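PDB 5BVR: alpha-actinin-like protein 1 from Schizosaccharomyces pombe, which binds actin filaments through its tandem calponin-homology domain region, contained in this chain, and takes part in actin-ring formation, cytokinesis and septation. Local coordinates for residues Thr17-Thr22 with Gly106-Leu111; Gln47-Ile52 with Glu79-Lys84. All coordinates share one frame; numbering follows the deposited sequence.

Interaction 1. Residues Thr17-Thr22 with Gly106-Leu111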
loop_
_atom_site.group_PDB
_atom_site.type_symbol
_atom_site.label_atom_id
_atom_site.label_comp_id
_atom_site.label_asym_id
_atom_site.label_seq_id
_atom_site.Cartn_x
_atom_site.Cartn_y
_atom_site.Cartn_z
ATOM N N THR A 17 -2.700 1.734 -7.351
ATOM C CA THR A 17 -2.896 0.804 -8.467
ATOM C C THR A 17 -1.955 -0.379 -8.320
ATOM O O THR A 17 -2.363 -1.531 -8.459
ATOM C CB THR A 17 -2.670 1.494 -9.807
ATOM O OG1 THR A 17 -3.625 2.541 -9.950
ATOM C CG2 THR A 17 -2.811 0.525 -10.985
ATOM N N LYS A 18 -0.690 -0.114 -8.013
ATOM C CA LYS A 18 0.269 -1.199 -7.856
ATOM C C LYS A 18 -0.124 -2.107 -6.674
ATOM O O LYS A 18 -0.028 -3.343 -6.783
ATOM C CB LYS A 18 1.694 -0.637 -7.696
ATOM C CG LYS A 18 2.297 -0.191 -9.031
ATOM C CD LYS A 18 3.631 0.504 -8.891
ATOM C CE LYS A 18 3.447 2.011 -8.942
ATOM N NZ LYS A 18 4.712 2.787 -8.840
ATOM N N TRP A 19 -0.596 -1.516 -5.573
ATOM C CA TRP A 19 -1.047 -2.285 -4.418
ATOM C C TRP A 19 -2.223 -3.196 -4.831
ATOM O O TRP A 19 -2.213 -4.396 -4.554
ATOM C CB TRP A 19 -1.437 -1.342 -3.273
ATOM C CG TRP A 19 -2.031 -2.081 -2.130
ATOM C CD1 TRP A 19 -1.364 -2.704 -1.099
ATOM C CD2 TRP A 19 -3.418 -2.308 -1.907
ATOM N NE1 TRP A 19 -2.276 -3.270 -0.235
ATOM C CE2 TRP A 19 -3.540 -3.062 -0.725
ATOM C CE3 TRP A 19 -4.576 -1.941 -2.587
ATOM C CZ2 TRP A 19 -4.777 -3.436 -0.210
ATOM C CZ3 TRP A 19 -5.792 -2.309 -2.077
ATOM C CH2 TRP A 19 -5.890 -3.061 -0.908
ATOM N N PHE A 20 -3.186 -2.612 -5.527
ATOM C CA PHE A 20 -4.388 -3.323 -5.993
ATOM C C PHE A 20 -3.928 -4.523 -6.825
ATOM O O PHE A 20 -4.410 -5.652 -6.636
ATOM C CB PHE A 20 -5.251 -2.332 -6.796
ATOM C CG PHE A 20 -6.726 -2.647 -6.867
ATOM C CD1 PHE A 20 -7.191 -3.842 -7.380
ATOM C CD2 PHE A 20 -7.642 -1.673 -6.489
ATOM C CE1 PHE A 20 -8.543 -4.073 -7.472
ATOM C CE2 PHE A 20 -8.992 -1.890 -6.597
ATOM C CZ PHE A 20 -9.445 -3.096 -7.088
ATOM N N ASN A 21 -2.986 -4.286 -7.731
ATOM C CA ASN A 21 -2.500 -5.342 -8.613
ATOM C C ASN A 21 -1.716 -6.436 -7.917
ATOM O O ASN A 21 -1.813 -7.600 -8.329
ATOM C CB ASN A 21 -1.715 -4.773 -9.785
ATOM C CG ASN A 21 -2.600 -4.061 -10.764
ATOM O OD1 ASN A 21 -3.807 -4.307 -10.827
ATOM N ND2 ASN A 21 -2.020 -3.170 -11.532
ATOM N N THR A 22 -0.955 -6.117 -6.869
ATOM C CA THR A 22 -0.317 -7.191 -6.107
ATOM C C THR A 22 -1.358 -8.173 -5.547
ATOM O O THR A 22 -1.108 -9.368 -5.444
ATOM C CB THR A 22 0.577 -6.680 -4.941
ATOM O OG1 THR A 22 -0.224 -6.073 -3.921
ATOM C CG2 THR A 22 1.615 -5.721 -5.441
ATOM N N GLY A 106 -9.984 7.513 -2.279
ATOM C CA GLY A 106 -10.435 7.495 -0.893
ATOM C C GLY A 106 -10.877 6.118 -0.426
ATOM O O GLY A 106 -10.551 5.674 0.671
ATOM N N LEU A 107 -11.642 5.450 -1.272
ATOM C CA LEU A 107 -12.121 4.136 -0.947
ATOM C C LEU A 107 -10.972 3.138 -0.858
ATOM O O LEU A 107 -10.918 2.345 0.075
ATOM C CB LEU A 107 -13.132 3.677 -1.984
ATOM C CG LEU A 107 -13.790 2.321 -1.718
ATOM C CD1 LEU A 107 -14.536 2.321 -0.404
ATOM C CD2 LEU A 107 -14.711 1.975 -2.866
ATOM N N ILE A 108 -10.056 3.183 -1.820
ATOM C CA ILE A 108 -8.933 2.269 -1.803
ATOM C C ILE A 108 -8.098 2.499 -0.538
ATOM O O ILE A 108 -7.662 1.540 0.094
ATOM C CB ILE A 108 -8.091 2.372 -3.076
ATOM C CG1 ILE A 108 -8.950 1.941 -4.266
ATOM C CG2 ILE A 108 -6.836 1.508 -2.956
ATOM C CD1 ILE A 108 -8.337 2.226 -5.569
ATOM N N TRP A 109 -7.897 3.749 -0.140
ATOM C CA TRP A 109 -7.174 3.991 1.106
ATOM C C TRP A 109 -7.889 3.340 2.298
ATOM O O TRP A 109 -7.262 2.711 3.139
ATOM C CB TRP A 109 -6.962 5.481 1.370
ATOM C CG TRP A 109 -6.347 5.719 2.720
ATOM C CD1 TRP A 109 -6.921 6.372 3.773
ATOM C CD2 TRP A 109 -5.074 5.242 3.185
ATOM N NE1 TRP A 109 -6.077 6.356 4.856
ATOM C CE2 TRP A 109 -4.935 5.671 4.521
ATOM C CE3 TRP A 109 -4.037 4.510 2.595
ATOM C CZ2 TRP A 109 -3.804 5.385 5.282
ATOM C CZ3 TRP A 109 -2.912 4.233 3.344
ATOM C CH2 TRP A 109 -2.802 4.671 4.676
ATOM N N THR A 110 -9.212 3.434 2.337
ATOM C CA THR A 110 -9.967 2.817 3.407
ATOM C C THR A 110 -9.670 1.308 3.477
ATOM O O THR A 110 -9.514 0.752 4.568
ATOM C CB THR A 110 -11.472 3.090 3.204
ATOM O OG1 THR A 110 -11.699 4.490 3.404
ATOM C CG2 THR A 110 -12.314 2.340 4.223
ATOM N N LEU A 111 -9.556 0.680 2.308
ATOM C CA LEU A 111 -9.267 -0.751 2.218
ATOM C C LEU A 111 -7.821 -1.056 2.616
ATOM O O LEU A 111 -7.573 -2.012 3.316
ATOM C CB LEU A 111 -9.567 -1.282 0.815
ATOM C CG LEU A 111 -11.017 -1.087 0.328
ATOM C CD1 LEU A 111 -11.164 -1.680 -1.053
ATOM C CD2 LEU A 111 -11.998 -1.725 1.280
#
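I108 takes the central place in this contact, meeting W19 with one branch and F20 with the other. All contacts between the two segments are apolar. The CG2 methyl of I108 lies 4.1 Å from CZ3 of W19 and equally near CE3, so it sits against the six-membered part of the indole at an oblique angle. The longer branch ends at CD1 of I108, which reaches the rim of the F20 ring near its plane, 4.1 Å from CD2 of F20. With CG1 anti to the carbonyl carbon (chi1 -64°) and CG2 anti to the backbone N, one branch faces F20 and the other W19. L111, one turn on, adds a looser touch, its CB 4.4 Å from CH2 of W19.

No hydrogen bond crosses between the two segments. In 17-22, OG1 of T22 donates to the carbonyl O of W19 over 2.7 Å, on a lone pair in the carbonyl plane, which ties the hydroxyl back onto its own helix.

The axes of the segments 17-22 and 106-111 come no closer than 11.3 Å and cross at 51°, a separation bridged by the two aromatic rings and the branched aliphatic chains. All four touching residues are buried in the first calponin-homology domain, where 106-111 belongs to the actin-binding region. L48 of helix 43-53 packs on W19, F20 and L111, while T222 of helix 217-234 touches W19.

Interaction 2. Residues Gln47-Ile52 with Glu79-Lys84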
loop_
_atom_site.group_PDB
_atom_site.type_symbol
_atom_site.label_atom_id
_atom_site.label_comp_id
_atom_site.label_asym_id
_atom_site.label_seq_id
_atom_site.Cartn_x
_atom_site.Cartn_y
_atom_site.Cartn_z
ATOM N N GLN A 47 -13.615 -8.762 -6.514
ATOM C CA GLN A 47 -12.529 -9.723 -6.433
ATOM C C GLN A 47 -11.453 -9.272 -5.437
ATOM O O GLN A 47 -10.966 -10.091 -4.647
ATOM C CB GLN A 47 -11.947 -9.988 -7.819
ATOM C CG GLN A 47 -12.955 -10.706 -8.728
ATOM C CD GLN A 47 -12.475 -10.910 -10.157
ATOM O OE1 GLN A 47 -11.810 -10.059 -10.740
ATOM N NE2 GLN A 47 -12.816 -12.054 -10.722
ATOM N N LEU A 48 -11.078 -7.999 -5.457
ATOM C CA LEU A 48 -10.154 -7.467 -4.449
ATOM C C LEU A 48 -10.643 -7.783 -3.032
ATOM O O LEU A 48 -9.884 -8.276 -2.187
ATOM C CB LEU A 48 -9.968 -5.951 -4.594
ATOM C CG LEU A 48 -9.061 -5.316 -3.532
ATOM C CD1 LEU A 48 -7.614 -5.731 -3.721
ATOM C CD2 LEU A 48 -9.195 -3.805 -3.575
ATOM N N LEU A 49 -11.915 -7.511 -2.769
ATOM C CA LEU A 49 -12.478 -7.689 -1.440
ATOM C C LEU A 49 -12.436 -9.152 -1.001
ATOM O O LEU A 49 -12.145 -9.447 0.155
ATOM C CB LEU A 49 -13.900 -7.139 -1.380
ATOM C CG LEU A 49 -13.980 -5.620 -1.491
ATOM C CD1 LEU A 49 -15.424 -5.178 -1.770
ATOM C CD2 LEU A 49 -13.449 -4.923 -0.231
ATOM N N GLU A 50 -12.692 -10.068 -1.925
ATOM C CA GLU A 50 -12.612 -11.490 -1.602
ATOM C C GLU A 50 -11.193 -11.846 -1.168
ATOM O O GLU A 50 -10.998 -12.605 -0.217
ATOM C CB GLU A 50 -13.036 -12.335 -2.801
ATOM C CG GLU A 50 -14.539 -12.294 -3.049
ATOM C CD GLU A 50 -14.999 -13.197 -4.174
ATOM O OE1 GLU A 50 -14.237 -13.374 -5.156
ATOM O OE2 GLU A 50 -16.134 -13.722 -4.076
ATOM N N ILE A 51 -10.215 -11.265 -1.852
ATOM C CA ILE A 51 -8.806 -11.542 -1.604
ATOM C C ILE A 51 -8.333 -10.976 -0.271
ATOM O O ILE A 51 -7.773 -11.700 0.570
ATOM C CB ILE A 51 -7.929 -11.005 -2.759
ATOM C CG1 ILE A 51 -8.274 -11.734 -4.069
ATOM C CG2 ILE A 51 -6.422 -11.169 -2.441
ATOM C CD1 ILE A 51 -7.702 -11.100 -5.308
ATOM N N ILE A 52 -8.523 -9.680 -0.066
ATOM C CA ILE A 52 -8.007 -9.049 1.146
ATOM C C ILE A 52 -8.872 -9.352 2.367
ATOM O O ILE A 52 -8.381 -9.308 3.502
ATOM C CB ILE A 52 -7.792 -7.532 0.964
ATOM C CG1 ILE A 52 -9.127 -6.789 0.756
ATOM C CG2 ILE A 52 -6.847 -7.276 -0.206
ATOM C CD1 ILE A 52 -9.007 -5.287 0.507
ATOM N N GLU A 79 -21.693 -2.552 0.119
ATOM C CA GLU A 79 -22.415 -3.111 1.247
ATOM C C GLU A 79 -21.499 -4.036 2.043
ATOM O O GLU A 79 -21.543 -4.022 3.281
ATOM C CB GLU A 79 -23.692 -3.821 0.779
ATOM C CG GLU A 79 -24.782 -2.836 0.355
ATOM C CD GLU A 79 -25.135 -1.843 1.458
ATOM O OE1 GLU A 79 -25.297 -2.275 2.624
ATOM O OE2 GLU A 79 -25.228 -0.632 1.163
ATOM N N TYR A 80 -20.644 -4.806 1.364
ATOM C CA TYR A 80 -19.682 -5.657 2.078
ATOM C C TYR A 80 -18.743 -4.800 2.939
ATOM O O TYR A 80 -18.515 -5.077 4.120
ATOM C CB TYR A 80 -18.886 -6.527 1.106
ATOM C CG TYR A 80 -17.786 -7.285 1.807
ATOM C CD1 TYR A 80 -18.062 -8.444 2.524
ATOM C CD2 TYR A 80 -16.483 -6.810 1.799
ATOM C CE1 TYR A 80 -17.063 -9.118 3.186
ATOM C CE2 TYR A 80 -15.475 -7.482 2.456
ATOM C CZ TYR A 80 -15.772 -8.634 3.145
ATOM O OH TYR A 80 -14.751 -9.294 3.802
ATOM N N ILE A 81 -18.209 -3.745 2.341
ATOM C CA ILE A 81 -17.308 -2.842 3.053
ATOM C C ILE A 81 -17.973 -2.241 4.300
ATOM O O ILE A 81 -17.388 -2.241 5.408
ATOM C CB ILE A 81 -16.803 -1.749 2.094
ATOM C CG1 ILE A 81 -15.918 -2.401 1.018
ATOM C CG2 ILE A 81 -16.014 -0.674 2.852
ATOM C CD1 ILE A 81 -15.583 -1.467 -0.164
ATOM N N LYS A 82 -19.213 -1.800 4.143
ATOM C CA LYS A 82 -19.979 -1.262 5.259
ATOM C C LYS A 82 -20.204 -2.321 6.335
ATOM O O LYS A 82 -20.100 -2.031 7.529
ATOM C CB LYS A 82 -21.318 -0.726 4.750
ATOM C CG LYS A 82 -22.193 -0.110 5.819
ATOM C CD LYS A 82 -23.496 0.415 5.231
ATOM C CE LYS A 82 -24.387 1.025 6.312
ATOM N NZ LYS A 82 -25.682 1.517 5.758
ATOM N N SER A 83 -20.507 -3.547 5.908
ATOM C CA SER A 83 -20.772 -4.648 6.841
ATOM C C SER A 83 -19.583 -4.950 7.747
ATOM O O SER A 83 -19.750 -5.519 8.832
ATOM C CB SER A 83 -21.167 -5.913 6.082
ATOM O OG SER A 83 -20.032 -6.630 5.638
ATOM N N LYS A 84 -18.390 -4.579 7.298
ATOM C CA LYS A 84 -17.166 -4.769 8.074
ATOM C C LYS A 84 -16.829 -3.544 8.922
ATOM O O LYS A 84 -15.750 -3.472 9.499
ATOM C CB LYS A 84 -15.987 -5.101 7.145
ATOM C CG LYS A 84 -16.213 -6.327 6.242
ATOM C CD LYS A 84 -16.068 -7.654 6.979
ATOM C CE LYS A 84 -14.606 -7.984 7.249
ATOM N NZ LYS A 84 -14.457 -9.218 8.078
#
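L49 is the one residue of 47-52 to meet 79-84, its two methyls and CB touching I81 and Y80. Against I81 the two side chains cross at about a right angle. Both leucine methyls rest against the isoleucine's longer branch: CD2 of L49 comes to 3.7 Å from CG1 of I81, and CD1 of L49 lies 4.0 Å from that same CG1. The terminal CD1 of I81 is likewise near both leucine methyls, so the contact is spread over four carbon pairs.

Y80 meets L49 differently. The leucine's CB and CD1 each lie 4.1 Å from ring atom CD2 of Y80, and CD1 approaches the ring obliquely. With Y80 CG anti to the backbone N (chi1 173°), the ring is placed beside L49. K84 lays its CG over one face of the ring, 3.9 Å above the plane and offset toward the rim, while the phenol OH is hydrogen-bonded to E55. The ring is thus fixed by its hydroxyl as well as by packing. Replacing L49 with an alanine would probably leave I81 without its partner methyls and open a gap between the two helices.

Near the end of helix 67-83, OG of S83 donates to the carbonyl O of Y80 over 2.6 Å. The contact joins helices 43-53 and 67-83 of the first calponin-homology domain by plain hydrophobic packing. Helix 101-117 closes it from a further side, with L111 packing on both L49 and I81.

Overall arrangement
The two contacts lie about 12 Å apart, centre to centre, within the first calponin-homology domain. Along the chain the order is 17-22, 47-52, 79-84, 106-111, so interaction 2 falls wholly between the two halves of interaction 1. They meet directly: CE2 of F20 is 3.6 Å from CD2 of L48, and CD1 of L111 is 3.8 Å from that same CD2 of L48. Residues far apart in sequence thus join one apolar core of helices 11-25, 43-53, 67-83 and 101-117, against which 106-111, part of the actin-binding region, is held. Interaction 1 adjoins helix 217-234 of the second calponin-homology domain, while interaction 2 is farther out, about 17 Å from the chain centre.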